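PDB 3CP3: uncharacterized protein from Corynebacterium diphtheriae NCTC 13129, which is of unknown function but belongs to the pyridoxamine 5'-phosphate oxidase family, whose split-barrel fold commonly binds a flavin cofactor. Local coordinates for residues S22-E27 / F79-F84; S26-R31 / P44-L49. All coordinates share one frame; numbering follows the deposited sequence.

Contacts 1 and 2 start from the same piece of chain, sharing S26 and E27, and their centres lie about 8 Å apart. Contact 1 sets the C-terminal part of helix 17-25 and the chain leaving it against strand 76-83; contact 2 pairs the following strand, 29-36, with strand 39-50 in a beta hairpin. Because strand 29-36 also neighbours strand 76-83, both contacts reach one antiparallel sheet. They meet on its apolar side, where F79 CZ is 3.4 Å from F47 CG, and at charged groups, where R31 NH1 of contact 2 is 2.9 Å from E80 OE1 of contact 1. An acetic acid molecule, probably from the crystallisation liquor, lies near E27 and R31; both contacts also touch the second subunit.

Contact 1 (S22-E27 / F79-F84); sequences SRLSSE and FEVDRF
E27 and R83 meet through a salt bridge whose two planes are turned 62° apart, so the carboxylate and guanidinium are far from coplanar. The main bond is short and almost straight: R83 NE gives its hydrogen to E27 OE2 at 2.8 Å with an N-H...O angle of 174°. The oxygen lies in the guanidinium plane, whereas NE approaches OE2 from its syn side but 35° out of the carboxylate plane. That twist goes with a poorer second bond, R83 NH2 to E27 OE1 at 3.0 Å, which is weak. The first torsion of E27, with CG opposite the carbonyl carbon, sets E27 CG tightly against V81 CG1 at 3.3 Å; a bend at chi2 in each chain then turns carboxylate and guanidinium toward each other. The other valine methyl, V81 CG2, faces L24, 3.9 Å from L24 CD1, the two side chains crossing at about a right angle. The leucine side chain, its CG lying opposite the backbone N, carries CD1 to the edge of the F79 ring, 4.5 Å from F79 CD2. The C-terminal part of helix 17-25 and the chain leaving it thus rest on strand 76-83, with L24 reaching F47 and L49 of strand 39-50 and V92 and L94 of strand 89-100.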
loop_
_atom_site.group_PDB
_atom_site.type_symbol
_atom_site.label_atom_id
_atom_site.label_comp_id
_atom_site.label_asym_id
_atom_site.label_seq_id
_atom_site.Cartn_x
_atom_site.Cartn_y
_atom_site.Cartn_z
ATOM N N SER A 22 13.205 4.849 -11.787
ATOM C CA SER A 22 13.400 6.298 -11.617
ATOM C C SER A 22 12.246 6.903 -10.796
ATOM O O SER A 22 12.434 7.727 -9.854
ATOM C CB SER A 22 13.457 6.972 -12.974
ATOM O OG SER A 22 14.527 6.447 -13.746
ATOM N N ARG A 23 11.025 6.526 -11.126
ATOM C CA ARG A 23 9.888 7.159 -10.447
ATOM C C ARG A 23 9.855 6.726 -8.977
ATOM O O ARG A 23 9.590 7.527 -8.055
ATOM C CB ARG A 23 8.577 6.759 -11.100
ATOM C CG ARG A 23 8.332 7.397 -12.510
ATOM C CD ARG A 23 6.995 6.997 -12.993
ATOM N NE ARG A 23 6.885 7.053 -14.460
ATOM C CZ ARG A 23 5.767 7.342 -15.106
ATOM N NH1 ARG A 23 4.684 7.717 -14.435
ATOM N NH2 ARG A 23 5.744 7.281 -16.446
ATOM N N LEU A 24 10.139 5.471 -8.737
ATOM C CA LEU A 24 10.198 5.013 -7.325
ATOM C C LEU A 24 11.265 5.805 -6.529
ATOM O O LEU A 24 11.008 6.239 -5.382
ATOM C CB LEU A 24 10.480 3.497 -7.315
ATOM C CG LEU A 24 10.603 2.809 -5.939
ATOM C CD1 LEU A 24 9.766 1.520 -5.875
ATOM C CD2 LEU A 24 12.039 2.496 -5.734
ATOM N N SER A 25 12.426 5.986 -7.166
ATOM C CA SER A 25 13.570 6.770 -6.688
ATOM C C SER A 25 13.276 8.243 -6.364
ATOM O O SER A 25 14.017 8.866 -5.588
ATOM C CB SER A 25 14.669 6.758 -7.755
ATOM O OG SER A 25 14.498 7.852 -8.646
ATOM N N SER A 26 12.213 8.801 -6.963
ATOM C CA SER A 26 11.856 10.179 -6.755
ATOM C C SER A 26 11.026 10.362 -5.479
ATOM O O SER A 26 10.742 11.466 -5.116
ATOM C CB SER A 26 11.053 10.734 -7.922
ATOM O OG SER A 26 9.763 10.140 -7.956
ATOM N N GLU A 27 10.586 9.292 -4.838
ATOM C CA GLU A 27 9.800 9.439 -3.625
ATOM C C GLU A 27 10.719 8.989 -2.476
ATOM O O GLU A 27 11.690 8.277 -2.691
ATOM C CB GLU A 27 8.614 8.477 -3.687
ATOM C CG GLU A 27 7.601 8.834 -4.797
ATOM C CD GLU A 27 6.733 9.985 -4.377
ATOM O OE1 GLU A 27 6.439 10.078 -3.150
ATOM O OE2 GLU A 27 6.354 10.797 -5.230
ATOM N N PHE A 79 6.872 -4.042 -2.029
ATOM C CA PHE A 79 7.152 -2.654 -1.693
ATOM C C PHE A 79 6.550 -1.779 -2.771
ATOM O O PHE A 79 6.787 -1.998 -3.994
ATOM C CB PHE A 79 8.675 -2.416 -1.534
ATOM C CG PHE A 79 9.009 -1.075 -0.910
ATOM C CD1 PHE A 79 8.897 -0.892 0.456
ATOM C CD2 PHE A 79 9.380 0.013 -1.690
ATOM C CE1 PHE A 79 9.178 0.358 1.030
ATOM C CE2 PHE A 79 9.642 1.250 -1.118
ATOM C CZ PHE A 79 9.533 1.410 0.234
ATOM N N GLU A 80 5.778 -0.779 -2.354
ATOM C CA GLU A 80 5.005 -0.002 -3.262
ATOM C C GLU A 80 5.182 1.495 -3.037
ATOM O O GLU A 80 5.222 1.992 -1.898
ATOM C CB GLU A 80 3.481 -0.387 -3.197
ATOM C CG GLU A 80 2.621 0.223 -4.326
ATOM C CD GLU A 80 1.900 1.501 -3.919
ATOM O OE1 GLU A 80 2.124 1.986 -2.751
ATOM O OE2 GLU A 80 1.001 1.919 -4.690
ATOM N N VAL A 81 5.266 2.199 -4.157
ATOM C CA VAL A 81 5.235 3.661 -4.198
ATOM C C VAL A 81 4.149 4.047 -5.212
ATOM O O VAL A 81 3.926 3.337 -6.217
ATOM C CB VAL A 81 6.659 4.177 -4.573
ATOM C CG1 VAL A 81 6.656 5.654 -4.787
ATOM C CG2 VAL A 81 7.697 3.781 -3.524
ATOM N N ASP A 82 3.392 5.129 -4.966
ATOM C CA ASP A 82 2.456 5.650 -5.954
ATOM C C ASP A 82 2.330 7.179 -5.940
ATOM O O ASP A 82 2.995 7.829 -5.108
ATOM C CB ASP A 82 1.033 4.964 -6.030
ATOM C CG ASP A 82 0.160 5.088 -4.708
ATOM O OD1 ASP A 82 -0.626 6.069 -4.507
ATOM O OD2 ASP A 82 0.137 4.110 -3.972
ATOM N N ARG A 83 1.535 7.669 -6.907
ATOM C CA ARG A 83 1.040 9.079 -7.063
ATOM C C ARG A 83 -0.144 9.168 -7.981
ATOM O O ARG A 83 -0.075 8.877 -9.194
ATOM C CB ARG A 83 2.121 10.024 -7.531
ATOM C CG ARG A 83 3.197 10.258 -6.500
ATOM C CD ARG A 83 2.710 11.145 -5.331
ATOM N NE ARG A 83 3.816 11.538 -4.459
ATOM C CZ ARG A 83 3.711 12.292 -3.372
ATOM N NH1 ARG A 83 2.520 12.778 -2.977
ATOM N NH2 ARG A 83 4.817 12.588 -2.687
ATOM N N PHE A 84 -1.240 9.651 -7.412
ATOM C CA PHE A 84 -2.518 9.442 -7.995
ATOM C C PHE A 84 -3.348 10.725 -7.829
ATOM O O PHE A 84 -2.872 11.702 -7.213
ATOM C CB PHE A 84 -3.131 8.204 -7.322
ATOM C CG PHE A 84 -4.077 7.407 -8.200
ATOM C CD1 PHE A 84 -3.598 6.405 -9.013
ATOM C CD2 PHE A 84 -5.451 7.639 -8.163
ATOM C CE1 PHE A 84 -4.478 5.663 -9.823
ATOM C CE2 PHE A 84 -6.345 6.891 -8.951
ATOM C CZ PHE A 84 -5.850 5.895 -9.776
#

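Contact 2 (S26-R31 / P44-L49); sequences SESVGR and PVNFVL. With ACY (acetic acid), chain B.
G30 and V45 form a hydrogen-bonded pair with two bonds between them: V45 N donates to G30 O at 2.7 Å, and G30 N returns a bond to V45 O at 2.8 Å. A third backbone bond, F47 N to S28 O at 2.9 Å, lies beyond V29, which faces N46 in a non-hydrogen-bonded pair. Farther on, one water donates to both E27 O and F47 O. The F47 ring turns its rim back toward the backbone of 27-30, its CG lying between the backbone N and the carbonyl carbon (chi1 75°). V29 C is thereby at the ring edge, 3.6 Å from F47 CE2, and G30 N is 3.5 Å from F47 CD2. G30 has no side chain on the face that carries V45, the side where the ring edge passes close. On the face of V29, P44 and R31, V29 and P44 lie side by side, pointing the same way, with V29 CG1 4.1 Å from P44 CB. R31 NE forms a salt bridge with D82 of the second subunit; an acetic acid also lies beside the guanidinium, though its fit there is doubtful. F84 of that subunit packs on V29, P44 and N46. Together strands 29-36 and 39-50 form an antiparallel hairpin between strands 76-83 and 57-62, with F47 lying against L24 of helix 17-25.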
loop_
_atom_site.group_PDB
_atom_site.type_symbol
_atom_site.label_atom_id
_atom_site.label_comp_id
_atom_site.label_asym_id
_atom_site.label_seq_id
_atom_site.Cartn_x
_atom_site.Cartn_y
_atom_site.Cartn_z
ATOM N N SER A 26 12.213 8.801 -6.963
ATOM C CA SER A 26 11.856 10.179 -6.755
ATOM C C SER A 26 11.026 10.362 -5.479
ATOM O O SER A 26 10.742 11.466 -5.116
ATOM C CB SER A 26 11.053 10.734 -7.922
ATOM O OG SER A 26 9.763 10.140 -7.956
ATOM N N GLU A 27 10.586 9.292 -4.838
ATOM C CA GLU A 27 9.800 9.439 -3.625
ATOM C C GLU A 27 10.719 8.989 -2.476
ATOM O O GLU A 27 11.690 8.277 -2.691
ATOM C CB GLU A 27 8.614 8.477 -3.687
ATOM C CG GLU A 27 7.601 8.834 -4.797
ATOM C CD GLU A 27 6.733 9.985 -4.377
ATOM O OE1 GLU A 27 6.439 10.078 -3.150
ATOM O OE2 GLU A 27 6.354 10.797 -5.230
ATOM N N SER A 28 10.415 9.410 -1.255
ATOM C CA SER A 28 11.184 8.913 -0.112
ATOM C C SER A 28 10.335 8.112 0.878
ATOM O O SER A 28 10.888 7.550 1.825
ATOM C CB SER A 28 11.867 10.083 0.631
ATOM O OG SER A 28 10.865 10.935 1.135
ATOM N N VAL A 29 9.027 8.047 0.644
ATOM C CA VAL A 29 8.113 7.214 1.444
ATOM C C VAL A 29 7.503 6.126 0.587
ATOM O O VAL A 29 6.979 6.413 -0.483
ATOM C CB VAL A 29 6.973 8.047 2.093
ATOM C CG1 VAL A 29 6.015 7.171 2.897
ATOM C CG2 VAL A 29 7.581 9.113 2.991
ATOM N N GLY A 30 7.572 4.880 1.073
ATOM C CA GLY A 30 6.928 3.737 0.381
ATOM C C GLY A 30 6.205 2.837 1.368
ATOM O O GLY A 30 6.277 3.060 2.599
ATOM N N ARG A 31 5.519 1.819 0.874
ATOM C CA ARG A 31 4.737 0.944 1.737
ATOM C C ARG A 31 5.228 -0.464 1.635
ATOM O O ARG A 31 5.381 -1.006 0.535
ATOM C CB ARG A 31 3.274 0.973 1.266
ATOM C CG ARG A 31 2.727 2.408 1.404
ATOM C CD ARG A 31 1.573 2.715 0.578
ATOM N NE ARG A 31 1.407 4.153 0.714
ATOM C CZ ARG A 31 1.875 5.002 -0.178
ATOM N NH1 ARG A 31 2.420 4.538 -1.335
ATOM N NH2 ARG A 31 1.718 6.295 0.049
ATOM N N PRO A 44 3.862 2.293 5.973
ATOM C CA PRO A 44 4.724 3.208 5.214
ATOM C C PRO A 44 6.090 3.298 5.885
ATOM O O PRO A 44 6.178 3.152 7.121
ATOM C CB PRO A 44 3.985 4.538 5.300
ATOM C CG PRO A 44 3.092 4.418 6.431
ATOM C CD PRO A 44 2.915 3.010 6.835
ATOM N N VAL A 45 7.135 3.478 5.098
ATOM C CA VAL A 45 8.470 3.665 5.666
ATOM C C VAL A 45 9.173 4.666 4.798
ATOM O O VAL A 45 8.817 4.793 3.618
ATOM C CB VAL A 45 9.306 2.352 5.667
ATOM C CG1 VAL A 45 8.755 1.370 6.627
ATOM C CG2 VAL A 45 9.456 1.703 4.226
ATOM N N ASN A 46 10.132 5.409 5.361
ATOM C CA ASN A 46 11.095 6.169 4.542
ATOM C C ASN A 46 12.147 5.169 4.020
ATOM O O ASN A 46 12.695 4.350 4.784
ATOM C CB ASN A 46 11.766 7.335 5.333
ATOM C CG ASN A 46 10.809 8.515 5.623
ATOM O OD1 ASN A 46 10.223 9.114 4.712
ATOM N ND2 ASN A 46 10.668 8.854 6.892
ATOM N N PHE A 47 12.436 5.219 2.728
ATOM C CA PHE A 47 13.321 4.227 2.082
ATOM C C PHE A 47 14.306 4.974 1.167
ATOM O O PHE A 47 14.094 6.147 0.800
ATOM C CB PHE A 47 12.476 3.211 1.236
ATOM C CG PHE A 47 11.983 3.806 -0.050
ATOM C CD1 PHE A 47 12.682 3.605 -1.250
ATOM C CD2 PHE A 47 10.858 4.605 -0.061
ATOM C CE1 PHE A 47 12.276 4.230 -2.421
ATOM C CE2 PHE A 47 10.412 5.200 -1.259
ATOM C CZ PHE A 47 11.127 5.017 -2.440
ATOM N N VAL A 48 15.332 4.264 0.734
ATOM C CA VAL A 48 16.150 4.720 -0.372
ATOM C C VAL A 48 16.355 3.521 -1.291
ATOM O O VAL A 48 16.424 2.374 -0.824
ATOM C CB VAL A 48 17.531 5.297 0.093
ATOM C CG1 VAL A 48 17.368 6.699 0.686
ATOM C CG2 VAL A 48 18.260 4.331 1.105
ATOM N N LEU A 49 16.436 3.801 -2.590
ATOM C CA LEU A 49 16.785 2.814 -3.591
ATOM C C LEU A 49 18.298 2.825 -3.817
ATOM O O LEU A 49 18.875 3.878 -4.084
ATOM C CB LEU A 49 16.091 3.180 -4.917
ATOM C CG LEU A 49 16.386 2.264 -6.103
ATOM C CD1 LEU A 49 15.728 0.859 -5.843
ATOM C CD2 LEU A 49 15.822 2.878 -7.381
HETATM C C ACY B . 4.243 7.695 -1.915
HETATM O O ACY B . 4.914 6.648 -2.061
HETATM O OXT ACY B . 4.736 8.792 -1.550
HETATM C CH3 ACY B . 2.751 7.651 -2.210
HETATM O O HOH W 1 14.175 7.486 -1.592
#